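Local coordinates for protein nucleoporin NUP82 (Chaetomium thermophilum, PDB 5CWW) that is a structural component of the nuclear pore complex and may help dock transport factors, represented here by its N-terminal beta-propeller region, at residues Glu323-Val326 and Ala327-Leu331; Trp450-Pro453 and Arg454-Lys458. One frame throughout, in Å; residues are numbered along the deposited sequence.

Contact 1 comes first along the chain, as a run of about two and a half turns within helix 321-338; contact 2 follows as part of the loop between strands 437-441 and 469-476. Helix 321-338 packs beside helix 298-315 in an insertion between strands 281-284 and 369-370 of a four-stranded antiparallel sheet, while the loop leaves a different, five-stranded sheet. The two centres are 12 Å apart, and Gln329 NE2 reaches Leu451 O at 3.0 Å in a probable hydrogen bond. Lys456 adds a salt bridge to Glu322 on the same helix. The loop thus crosses from its own sheet to the inserted helices, joining two elements distant in sequence at the periphery of the beta-propeller.

Contact 1 of 2, residues Glu323-Val326 and Ala327-Leu331; sequences ERLV and AQQQL
Leu325 turns CG away from its backbone N (chi1 178°), whereas Gln329, one helical turn further on, folds CG back beside its own N (chi1 -75°), and these two settings bring the side chains together at a slant. The leucine methyl CD1 lies 4.0 Å from Gln329 CG. Its branch carbon CG sits near the amide, 4.1 Å from Gln329 NE2, so the contact runs along the glutamine chain as well as at its end. Gln329 CG also rests 3.3 Å from Leu325 O, the oxygen that accepts the hydrogen bond from Gln329 N at 2.8 Å.

The next pair behaves differently. Val326 and Gln330 run side by side in the same direction, with Val326 CG1 4.1 Å from Gln330 NE2. On the backbone, Gln330 N donates to Val326 O at 3.1 Å, and two residues earlier Gln328 N donates to Arg324 O at 2.9 Å.

Both glutamine amides find their strongest partners in the loop alongside: Gln329 NE2 gives a hydrogen bond to Leu451 O, and Gln330 NE2 to Ala448 O. With Gln329 cut back to an alanine, Leu451 O would probably lose this donor and the flank of Leu325 its neighbour. Ala327 meanwhile touches Val310 of helix 298-315. Successive i to i+4 bonds and side-chain pairs one turn apart are the signature of an alpha helix, here one of two packed helices inserted between strands of the propeller.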
loop_
_atom_site.group_PDB
_atom_site.type_symbol
_atom_site.label_atom_id
_atom_site.label_comp_id
_atom_site.label_asym_id
_atom_site.label_seq_id
_atom_site.Cartn_x
_atom_site.Cartn_y
_atom_site.Cartn_z
ATOM N N GLU B 323 -10.619 -24.434 8.071
ATOM C CA GLU B 323 -11.715 -23.480 8.168
ATOM C C GLU B 323 -12.073 -23.229 9.629
ATOM O O GLU B 323 -12.484 -22.128 9.997
ATOM C CB GLU B 323 -12.935 -23.994 7.399
ATOM C CG GLU B 323 -14.085 -23.005 7.306
ATOM C CD GLU B 323 -15.267 -23.558 6.529
ATOM O OE1 GLU B 323 -16.202 -22.783 6.233
ATOM O OE2 GLU B 323 -15.264 -24.767 6.217
ATOM N N ARG B 324 -11.915 -24.258 10.459
ATOM C CA ARG B 324 -12.208 -24.145 11.884
ATOM C C ARG B 324 -11.133 -23.333 12.603
ATOM O O ARG B 324 -11.407 -22.674 13.608
ATOM C CB ARG B 324 -12.331 -25.532 12.522
ATOM C CG ARG B 324 -13.532 -26.335 12.035
ATOM C CD ARG B 324 -13.701 -27.639 12.807
ATOM N NE ARG B 324 -12.595 -28.571 12.592
ATOM C CZ ARG B 324 -11.571 -28.752 13.425
ATOM N NH1 ARG B 324 -11.480 -28.063 14.555
ATOM N NH2 ARG B 324 -10.625 -29.632 13.124
ATOM N N LEU B 325 -9.910 -23.379 12.083
ATOM C CA LEU B 325 -8.792 -22.674 12.695
ATOM C C LEU B 325 -8.941 -21.165 12.553
ATOM O O LEU B 325 -8.585 -20.414 13.458
ATOM C CB LEU B 325 -7.469 -23.130 12.073
ATOM C CG LEU B 325 -6.201 -22.436 12.581
ATOM C CD1 LEU B 325 -6.046 -22.603 14.084
ATOM C CD2 LEU B 325 -4.977 -22.972 11.854
ATOM N N VAL B 326 -9.469 -20.722 11.417
ATOM C CA VAL B 326 -9.683 -19.298 11.193
ATOM C C VAL B 326 -10.713 -18.779 12.187
ATOM O O VAL B 326 -10.542 -17.708 12.767
ATOM C CB VAL B 326 -10.152 -19.004 9.753
ATOM C CG1 VAL B 326 -10.351 -17.510 9.542
ATOM C CG2 VAL B 326 -9.143 -19.537 8.751
ATOM N N ALA B 327 -11.777 -19.550 12.388
ATOM C CA ALA B 327 -12.806 -19.187 13.353
ATOM C C ALA B 327 -12.220 -19.167 14.761
ATOM O O ALA B 327 -12.506 -18.267 15.550
ATOM C CB ALA B 327 -13.977 -20.155 13.275
ATOM N N GLN B 328 -11.395 -20.163 15.066
ATOM C CA GLN B 328 -10.715 -20.240 16.355
ATOM C C GLN B 328 -9.815 -19.032 16.610
ATOM O O GLN B 328 -9.865 -18.427 17.681
ATOM C CB GLN B 328 -9.886 -21.523 16.441
ATOM C CG GLN B 328 -10.637 -22.699 17.035
ATOM C CD GLN B 328 -10.958 -22.498 18.503
ATOM O OE1 GLN B 328 -10.471 -21.558 19.134
ATOM N NE2 GLN B 328 -11.783 -23.379 19.055
ATOM N N GLN B 329 -8.992 -18.689 15.625
ATOM C CA GLN B 329 -8.052 -17.586 15.762
ATOM C C GLN B 329 -8.780 -16.262 15.981
ATOM O O GLN B 329 -8.363 -15.446 16.802
ATOM C CB GLN B 329 -7.149 -17.499 14.532
ATOM C CG GLN B 329 -6.074 -18.578 14.487
ATOM C CD GLN B 329 -5.211 -18.497 13.242
ATOM O OE1 GLN B 329 -5.626 -17.954 12.217
ATOM N NE2 GLN B 329 -3.999 -19.028 13.328
ATOM N N GLN B 330 -9.871 -16.058 15.251
ATOM C CA GLN B 330 -10.666 -14.843 15.390
ATOM C C GLN B 330 -11.327 -14.766 16.760
ATOM O O GLN B 330 -11.436 -13.691 17.346
ATOM C CB GLN B 330 -11.735 -14.772 14.300
ATOM C CG GLN B 330 -11.200 -14.434 12.922
ATOM C CD GLN B 330 -12.309 -14.186 11.917
ATOM O OE1 GLN B 330 -13.491 -14.236 12.257
ATOM N NE2 GLN B 330 -11.934 -13.915 10.673
ATOM N N LEU B 331 -11.776 -15.910 17.264
ATOM C CA LEU B 331 -12.396 -15.966 18.580
ATOM C C LEU B 331 -11.367 -15.683 19.671
ATOM O O LEU B 331 -11.670 -15.043 20.678
ATOM C CB LEU B 331 -13.049 -17.330 18.805
ATOM C CG LEU B 331 -13.684 -17.560 20.178
ATOM C CD1 LEU B 331 -14.695 -16.470 20.500
ATOM C CD2 LEU B 331 -14.339 -18.931 20.231
#

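Contact 2 of 2, residues Trp450-Pro453 and Arg454-Lys458; sequences WLPP and RSKNK
Pro453 and Lys456 close a type I beta turn, with Arg454 and Ser455 at its two corners. Lys456 N donates to Pro453 O over 3.2 Å. The N-H points fairly straight at the oxygen (150°), yet the nitrogen stands well above the carbonyl plane, 55° out of it, rather than along a lone pair.

Lys456 is the side chain to follow from here. Its CB lies 3.5 Å from Pro453 O, on the turn's own carbonyl. CG then stands anti to the backbone N (chi1 171°), which sends the chain back toward Pro452, and from there it stays extended to the end. CG itself serves as a link. CD makes the main apolar contact, 3.7 Å from Pro452 CB and a little further from the ring's CG. Chain and ring meet at an angle, with CD coming up to the ring's CB-CG edge, not over its face. CE carries the chain on to NZ, which still lies 4.0 Å from Pro452 CG and ends in a salt bridge with Glu322 of helix 321-338. The apolar stem thus abuts the proline ring at its edge while the charge goes on to the helix.

Arg454 heads elsewhere: its chain is extended from CG to NE, and NE forms a salt bridge with Asp231. The backbone of Pro452 is hydrogen-bonded to Leu230, so this other loop meets the segment at two neighbouring points. The turn is therefore tied both to helix 321-338 and to the loop around residues 229-232. At the second corner, Ser455 brings OG to 4.3 Å from Pro453 CB.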
loop_
_atom_site.group_PDB
_atom_site.type_symbol
_atom_site.label_atom_id
_atom_site.label_comp_id
_atom_site.label_asym_id
_atom_site.label_seq_id
_atom_site.Cartn_x
_atom_site.Cartn_y
_atom_site.Cartn_z
ATOM N N TRP B 450 -4.431 -15.354 10.498
ATOM C CA TRP B 450 -3.046 -15.523 10.917
ATOM C C TRP B 450 -2.519 -16.846 10.390
ATOM O O TRP B 450 -3.295 -17.751 10.085
ATOM C CB TRP B 450 -2.923 -15.495 12.442
ATOM C CG TRP B 450 -3.317 -14.202 13.085
ATOM C CD1 TRP B 450 -2.481 -13.215 13.509
ATOM C CD2 TRP B 450 -4.646 -13.762 13.393
ATOM N NE1 TRP B 450 -3.204 -12.185 14.060
ATOM C CE2 TRP B 450 -4.536 -12.497 14.000
ATOM C CE3 TRP B 450 -5.916 -14.315 13.212
ATOM C CZ2 TRP B 450 -5.648 -11.772 14.427
ATOM C CZ3 TRP B 450 -7.021 -13.594 13.638
ATOM C CH2 TRP B 450 -6.878 -12.336 14.239
ATOM N N LEU B 451 -1.200 -16.966 10.289
ATOM C CA LEU B 451 -0.594 -18.251 9.977
ATOM C C LEU B 451 -0.862 -19.224 11.121
ATOM O O LEU B 451 -1.164 -18.798 12.232
ATOM C CB LEU B 451 0.906 -18.100 9.742
ATOM C CG LEU B 451 1.302 -17.368 8.459
ATOM C CD1 LEU B 451 2.767 -16.959 8.515
ATOM C CD2 LEU B 451 1.035 -18.244 7.242
ATOM N N PRO B 452 -0.763 -20.535 10.854
ATOM C CA PRO B 452 -1.021 -21.529 11.905
ATOM C C PRO B 452 -0.023 -21.461 13.060
ATOM O O PRO B 452 1.086 -20.963 12.876
ATOM C CB PRO B 452 -0.883 -22.866 11.169
ATOM C CG PRO B 452 -1.037 -22.551 9.735
ATOM C CD PRO B 452 -0.533 -21.164 9.543
ATOM N N PRO B 453 -0.414 -21.960 14.243
ATOM C CA PRO B 453 0.556 -22.148 15.324
ATOM C C PRO B 453 1.405 -23.389 15.071
ATOM O O PRO B 453 0.998 -24.249 14.291
ATOM C CB PRO B 453 -0.326 -22.320 16.560
ATOM C CG PRO B 453 -1.577 -22.929 16.032
ATOM C CD PRO B 453 -1.776 -22.342 14.657
ATOM N N ARG B 454 2.563 -23.480 15.715
ATOM C CA ARG B 454 3.436 -24.636 15.543
ATOM C C ARG B 454 2.802 -25.900 16.121
ATOM O O ARG B 454 3.239 -27.013 15.827
ATOM C CB ARG B 454 4.793 -24.377 16.197
ATOM C CG ARG B 454 5.574 -23.254 15.536
ATOM C CD ARG B 454 6.902 -23.010 16.225
ATOM N NE ARG B 454 7.623 -21.887 15.627
ATOM C CZ ARG B 454 8.391 -21.972 14.545
ATOM N NH1 ARG B 454 8.549 -23.129 13.917
ATOM N NH2 ARG B 454 9.003 -20.888 14.088
ATOM N N SER B 455 1.770 -25.718 16.940
ATOM C CA SER B 455 1.038 -26.834 17.526
ATOM C C SER B 455 0.394 -27.699 16.445
ATOM O O SER B 455 0.293 -28.917 16.587
ATOM C CB SER B 455 -0.036 -26.319 18.487
ATOM O OG SER B 455 0.514 -25.424 19.439
ATOM N N LYS B 456 -0.040 -27.056 15.365
ATOM C CA LYS B 456 -0.688 -27.751 14.260
ATOM C C LYS B 456 0.277 -28.697 13.554
ATOM O O LYS B 456 1.411 -28.327 13.248
ATOM C CB LYS B 456 -1.253 -26.740 13.256
ATOM C CG LYS B 456 -1.764 -27.354 11.956
ATOM C CD LYS B 456 -2.277 -26.284 11.007
ATOM C CE LYS B 456 -2.625 -26.865 9.647
ATOM N NZ LYS B 456 -3.053 -25.811 8.687
ATOM N N ASN B 457 -0.189 -29.916 13.295
ATOM C CA ASN B 457 0.581 -30.896 12.541
ATOM C C ASN B 457 0.113 -30.946 11.093
ATOM O O ASN B 457 -1.079 -31.100 10.823
ATOM C CB ASN B 457 0.460 -32.280 13.180
ATOM C CG ASN B 457 1.088 -32.342 14.560
ATOM O OD1 ASN B 457 1.184 -31.332 15.257
ATOM N ND2 ASN B 457 1.520 -33.532 14.960
ATOM N N LYS B 458 1.054 -30.813 10.165
ATOM C CA LYS B 458 0.728 -30.785 8.744
ATOM C C LYS B 458 0.152 -32.122 8.293
ATOM O O LYS B 458 0.696 -33.181 8.608
ATOM C CB LYS B 458 1.966 -30.439 7.913
ATOM C CG LYS B 458 2.588 -29.094 8.261
ATOM C CD LYS B 458 3.729 -28.745 7.317
ATOM C CE LYS B 458 4.358 -27.407 7.673
ATOM N NZ LYS B 458 5.403 -26.997 6.694
#